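Local coordinates for putative branched-chain amino acid ABC transporter, periplasmic branched-chain amino acid-binding protein (Pseudomonas protegens Pf-5, PDB 4RU0) that probably binds branched-chain amino acids or related small solutes in the periplasm and delivers them to an ABC transporter for uptake, at residues Tyr158-Gln170 / Ile414-Lys428. Numbering follows the deposited sequence.
Sequences YSEASTLVNYIAQ and IAADRALLRPLIDEK
The phenol ring of Tyr158 is met obliquely by three residues of helix 418-428: Leu424 CB lies 3.9 Å from CE2, Ile425 CG1 reaches CD2, and Lys428 NZ donates to OH at 3.2 Å. With Leu421 they form a hole that takes the ring as a knob. At the other end, Ile414 CD1 stands at the edge of the Tyr167 ring, near its plane. The amide of Asn166 lies flat with its acceptor: ND2 donates to Ala415 O at 2.8 Å, in both the amide and carbonyl planes. With OG anti to the backbone N (chi1 -173°), Ser162 presents its hydroxyl oxygen to Asp417 N, accepting at 2.7 Å on a nearly straight path (163°). Two helical side chains thus hold the backbone where strand 407-415 gives way to the turn, Asp417 N-capping the next helix through a weak bond from Leu420 N. Replacing Tyr158 with alanine would probably open a gap among Leu424, Ile425 and Lys428, leaving Lys428 NZ a long, weak ion pair to Glu195 but not this hydroxyl. Helix 157-172 thus bridges edge strand 407-415 and helix 418-435, while Leu164 and Ile168 pack on strands 237-241 and 264-266 and Pro199 of helix 197-207 touches Tyr158 and Leu421.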
loop_
_atom_site.group_PDB
_atom_site.type_symbol
_atom_site.label_atom_id
_atom_site.label_comp_id
_atom_site.label_asym_id
_atom_site.label_seq_id
_atom_site.Cartn_x
_atom_site.Cartn_y
_atom_site.Cartn_z
ATOM N N TYR A 158 -6.824 8.205 3.113
ATOM C CA TYR A 158 -7.036 9.429 3.884
ATOM C C TYR A 158 -5.695 10.070 4.218
ATOM O O TYR A 158 -5.495 11.260 3.983
ATOM C CB TYR A 158 -7.828 9.158 5.167
ATOM C CG TYR A 158 -9.326 9.124 4.969
ATOM C CD1 TYR A 158 -9.880 8.750 3.753
ATOM C CD2 TYR A 158 -10.191 9.470 6.001
ATOM C CE1 TYR A 158 -11.253 8.712 3.572
ATOM C CE2 TYR A 158 -11.567 9.438 5.829
ATOM C CZ TYR A 158 -12.092 9.061 4.609
ATOM O OH TYR A 158 -13.457 9.022 4.417
ATOM N N SER A 159 -4.774 9.278 4.762
ATOM C CA SER A 159 -3.433 9.774 5.057
ATOM C C SER A 159 -2.709 10.223 3.793
ATOM O O SER A 159 -1.957 11.188 3.819
ATOM C CB SER A 159 -2.605 8.704 5.768
ATOM O OG SER A 159 -3.157 8.380 7.025
ATOM N N GLU A 160 -2.934 9.507 2.694
ATOM C CA GLU A 160 -2.280 9.831 1.434
ATOM C C GLU A 160 -2.648 11.243 0.999
ATOM O O GLU A 160 -1.792 12.002 0.547
ATOM C CB GLU A 160 -2.652 8.838 0.337
ATOM C CG GLU A 160 -1.799 8.995 -0.915
ATOM C CD GLU A 160 -2.347 8.225 -2.101
ATOM O OE1 GLU A 160 -3.576 7.982 -2.146
ATOM O OE2 GLU A 160 -1.550 7.865 -2.992
ATOM N N ALA A 161 -3.922 11.590 1.155
ATOM C CA ALA A 161 -4.392 12.932 0.851
ATOM C C ALA A 161 -3.598 13.952 1.648
ATOM O O ALA A 161 -3.105 14.933 1.092
ATOM C CB ALA A 161 -5.879 13.063 1.145
ATOM N N SER A 162 -3.457 13.705 2.948
ATOM C CA SER A 162 -2.712 14.616 3.809
ATOM C C SER A 162 -1.256 14.773 3.366
ATOM O O SER A 162 -0.765 15.890 3.266
ATOM C CB SER A 162 -2.765 14.148 5.259
ATOM O OG SER A 162 -2.171 15.108 6.119
ATOM N N THR A 163 -0.573 13.659 3.102
ATOM C CA THR A 163 0.817 13.716 2.639
ATOM C C THR A 163 0.927 14.433 1.294
ATOM O O THR A 163 1.881 15.176 1.056
ATOM C CB THR A 163 1.450 12.315 2.497
ATOM O OG1 THR A 163 0.829 11.608 1.419
ATOM C CG2 THR A 163 1.289 11.524 3.765
ATOM N N LEU A 164 -0.047 14.202 0.416
ATOM C CA LEU A 164 -0.101 14.891 -0.868
ATOM C C LEU A 164 -0.122 16.400 -0.638
ATOM O O LEU A 164 0.667 17.135 -1.228
ATOM C CB LEU A 164 -1.330 14.446 -1.677
ATOM C CG LEU A 164 -1.596 15.012 -3.088
ATOM C CD1 LEU A 164 -2.466 16.265 -3.047
ATOM C CD2 LEU A 164 -0.284 15.273 -3.841
ATOM N N VAL A 165 -1.013 16.852 0.238
ATOM C CA VAL A 165 -1.135 18.272 0.553
ATOM C C VAL A 165 0.122 18.799 1.252
ATOM O O VAL A 165 0.589 19.904 0.972
ATOM C CB VAL A 165 -2.383 18.535 1.427
ATOM C CG1 VAL A 165 -2.314 19.906 2.077
ATOM C CG2 VAL A 165 -3.656 18.392 0.593
ATOM N N ASN A 166 0.690 17.995 2.140
ATOM C CA ASN A 166 1.880 18.411 2.869
ATOM C C ASN A 166 3.092 18.567 1.957
ATOM O O ASN A 166 3.956 19.416 2.198
ATOM C CB ASN A 166 2.190 17.429 3.993
ATOM C CG ASN A 166 1.187 17.509 5.114
ATOM O OD1 ASN A 166 0.374 18.432 5.153
ATOM N ND2 ASN A 166 1.232 16.547 6.036
ATOM N N TYR A 167 3.154 17.753 0.908
ATOM C CA TYR A 167 4.227 17.879 -0.065
ATOM C C TYR A 167 4.033 19.128 -0.919
ATOM O O TYR A 167 4.996 19.844 -1.196
ATOM C CB TYR A 167 4.312 16.639 -0.951
ATOM C CG TYR A 167 5.363 16.762 -2.032
ATOM C CD1 TYR A 167 6.718 16.678 -1.724
ATOM C CD2 TYR A 167 5.003 16.971 -3.357
ATOM C CE1 TYR A 167 7.682 16.796 -2.705
ATOM C CE2 TYR A 167 5.960 17.089 -4.347
ATOM C CZ TYR A 167 7.300 17.002 -4.017
ATOM O OH TYR A 167 8.256 17.117 -4.999
ATOM N N ILE A 168 2.792 19.380 -1.332
ATOM C CA ILE A 168 2.455 20.602 -2.061
ATOM C C ILE A 168 2.921 21.824 -1.268
ATOM O O ILE A 168 3.574 22.717 -1.810
ATOM C CB ILE A 168 0.933 20.737 -2.320
ATOM C CG1 ILE A 168 0.373 19.527 -3.077
ATOM C CG2 ILE A 168 0.637 22.023 -3.071
ATOM C CD1 ILE A 168 0.862 19.378 -4.473
ATOM N N ALA A 169 2.574 21.846 0.018
ATOM C CA ALA A 169 2.916 22.946 0.918
ATOM C C ALA A 169 4.425 23.122 1.036
ATOM O O ALA A 169 4.930 24.241 1.091
ATOM C CB ALA A 169 2.305 22.714 2.296
ATOM N N GLN A 170 5.139 22.003 1.078
ATOM C CA GLN A 170 6.594 22.023 1.119
ATOM C C GLN A 170 7.123 22.644 -0.174
ATOM O O GLN A 170 8.084 23.411 -0.161
ATOM C CB GLN A 170 7.133 20.607 1.322
ATOM C CG GLN A 170 8.645 20.456 1.258
ATOM C CD GLN A 170 9.103 19.105 1.799
ATOM O OE1 GLN A 170 8.853 18.776 2.961
ATOM N NE2 GLN A 170 9.766 18.316 0.958
ATOM N N ILE A 414 7.364 12.111 3.709
ATOM C CA ILE A 414 6.410 13.156 4.033
ATOM C C ILE A 414 5.314 12.584 4.927
ATOM O O ILE A 414 4.496 11.782 4.474
ATOM C CB ILE A 414 5.767 13.747 2.760
ATOM C CG1 ILE A 414 6.836 14.060 1.707
ATOM C CG2 ILE A 414 4.929 14.970 3.098
ATOM C CD1 ILE A 414 7.830 15.120 2.128
ATOM N N ALA A 415 5.294 12.989 6.192
ATOM C CA ALA A 415 4.299 12.482 7.135
ATOM C C ALA A 415 2.938 13.157 6.944
ATOM O O ALA A 415 2.865 14.346 6.634
ATOM C CB ALA A 415 4.782 12.675 8.566
ATOM N N ALA A 416 1.867 12.390 7.137
ATOM C CA ALA A 416 0.506 12.924 7.090
ATOM C C ALA A 416 0.109 13.535 8.423
ATOM O O ALA A 416 0.651 13.170 9.466
ATOM C CB ALA A 416 -0.480 11.837 6.719
ATOM N N ASP A 417 -0.846 14.458 8.386
ATOM C CA ASP A 417 -1.417 15.005 9.609
ATOM C C ASP A 417 -2.578 14.120 10.048
ATOM O O ASP A 417 -3.749 14.472 9.878
ATOM C CB ASP A 417 -1.881 16.444 9.401
ATOM C CG ASP A 417 -2.145 17.166 10.710
ATOM O OD1 ASP A 417 -2.060 16.527 11.783
ATOM O OD2 ASP A 417 -2.452 18.376 10.665
ATOM N N ARG A 418 -2.245 12.962 10.604
ATOM C CA ARG A 418 -3.256 11.969 10.923
ATOM C C ARG A 418 -4.166 12.423 12.063
ATOM O O ARG A 418 -5.332 12.036 12.121
ATOM C CB ARG A 418 -2.588 10.641 11.262
ATOM C CG ARG A 418 -1.904 10.000 10.068
ATOM C CD ARG A 418 -0.733 9.147 10.498
ATOM N NE ARG A 418 -1.163 8.057 11.353
ATOM C CZ ARG A 418 -0.352 7.340 12.121
ATOM N NH1 ARG A 418 0.951 7.601 12.152
ATOM N NH2 ARG A 418 -0.852 6.367 12.864
ATOM N N ALA A 419 -3.635 13.249 12.959
ATOM C CA ALA A 419 -4.434 13.798 14.050
ATOM C C ALA A 419 -5.565 14.656 13.490
ATOM O O ALA A 419 -6.701 14.603 13.969
ATOM C CB ALA A 419 -3.566 14.611 14.994
ATOM N N LEU A 420 -5.245 15.436 12.464
ATOM C CA LEU A 420 -6.220 16.306 11.828
ATOM C C LEU A 420 -7.359 15.521 11.172
ATOM O O LEU A 420 -8.516 15.940 11.212
ATOM C CB LEU A 420 -5.521 17.186 10.791
ATOM C CG LEU A 420 -6.384 18.137 9.969
ATOM C CD1 LEU A 420 -7.163 19.062 10.887
ATOM C CD2 LEU A 420 -5.503 18.931 9.019
ATOM N N LEU A 421 -7.025 14.378 10.579
ATOM C CA LEU A 421 -8.003 13.558 9.860
ATOM C C LEU A 421 -8.791 12.604 10.753
ATOM O O LEU A 421 -9.840 12.098 10.351
ATOM C CB LEU A 421 -7.309 12.736 8.779
ATOM C CG LEU A 421 -6.540 13.481 7.702
ATOM C CD1 LEU A 421 -5.712 12.487 6.901
ATOM C CD2 LEU A 421 -7.501 14.237 6.804
ATOM N N ARG A 422 -8.279 12.354 11.954
ATOM C CA ARG A 422 -8.847 11.349 12.854
ATOM C C ARG A 422 -10.363 11.473 13.113
ATOM O O ARG A 422 -11.042 10.454 13.225
ATOM C CB ARG A 422 -8.097 11.365 14.188
ATOM C CG ARG A 422 -8.497 10.244 15.141
ATOM C CD ARG A 422 -8.021 8.879 14.650
ATOM N NE ARG A 422 -8.773 7.795 15.273
ATOM C CZ ARG A 422 -8.401 6.518 15.291
ATOM N NH1 ARG A 422 -7.261 6.136 14.725
ATOM N NH2 ARG A 422 -9.172 5.616 15.891
ATOM N N PRO A 423 -10.902 12.705 13.219
ATOM C CA PRO A 423 -12.360 12.752 13.407
ATOM C C PRO A 423 -13.159 12.145 12.250
ATOM O O PRO A 423 -14.223 11.574 12.486
ATOM C CB PRO A 423 -12.641 14.252 13.535
ATOM C CG PRO A 423 -11.391 14.802 14.124
ATOM C CD PRO A 423 -10.284 14.021 13.468
ATOM N N LEU A 424 -12.658 12.264 11.025
ATOM C CA LEU A 424 -13.312 11.642 9.878
ATOM C C LEU A 424 -13.294 10.130 10.006
ATOM O O LEU A 424 -14.271 9.450 9.692
ATOM C CB LEU A 424 -12.634 12.052 8.570
ATOM C CG LEU A 424 -12.802 13.511 8.164
ATOM C CD1 LEU A 424 -12.159 13.749 6.806
ATOM C CD2 LEU A 424 -14.274 13.866 8.139
ATOM N N ILE A 425 -12.164 9.606 10.461
ATOM C CA ILE A 425 -12.025 8.175 10.659
ATOM C C ILE A 425 -12.937 7.690 11.785
ATOM O O ILE A 425 -13.690 6.731 11.601
ATOM C CB ILE A 425 -10.569 7.800 10.956
ATOM C CG1 ILE A 425 -9.745 7.900 9.669
ATOM C CG2 ILE A 425 -10.484 6.405 11.584
ATOM C CD1 ILE A 425 -8.360 7.334 9.788
ATOM N N ASP A 426 -12.877 8.355 12.939
ATOM C CA ASP A 426 -13.734 7.994 14.067
ATOM C C ASP A 426 -15.204 7.973 13.655
ATOM O O ASP A 426 -15.936 7.040 13.984
ATOM C CB ASP A 426 -13.539 8.959 15.239
ATOM C CG ASP A 426 -12.216 8.749 15.961
ATOM O OD1 ASP A 426 -11.645 7.643 15.864
ATOM O OD2 ASP A 426 -11.750 9.693 16.635
ATOM N N GLU A 427 -15.620 8.999 12.918
ATOM C CA GLU A 427 -16.996 9.093 12.441
ATOM C C GLU A 427 -17.378 7.918 11.545
ATOM O O GLU A 427 -18.414 7.282 11.741
ATOM C CB GLU A 427 -17.209 10.398 11.676
ATOM C CG GLU A 427 -18.584 10.493 11.028
ATOM C CD GLU A 427 -18.546 11.158 9.665
ATOM O OE1 GLU A 427 -18.114 12.330 9.577
ATOM O OE2 GLU A 427 -18.953 10.505 8.678
ATOM N N LYS A 428 -16.533 7.644 10.561
ATOM C CA LYS A 428 -16.802 6.604 9.578
ATOM C C LYS A 428 -16.866 5.219 10.234
ATOM O O LYS A 428 -17.753 4.423 9.935
ATOM C CB LYS A 428 -15.733 6.643 8.484
ATOM C CG LYS A 428 -16.076 5.858 7.227
ATOM C CD LYS A 428 -15.177 6.294 6.069
ATOM C CE LYS A 428 -15.549 5.600 4.766
ATOM N NZ LYS A 428 -14.819 6.212 3.615
#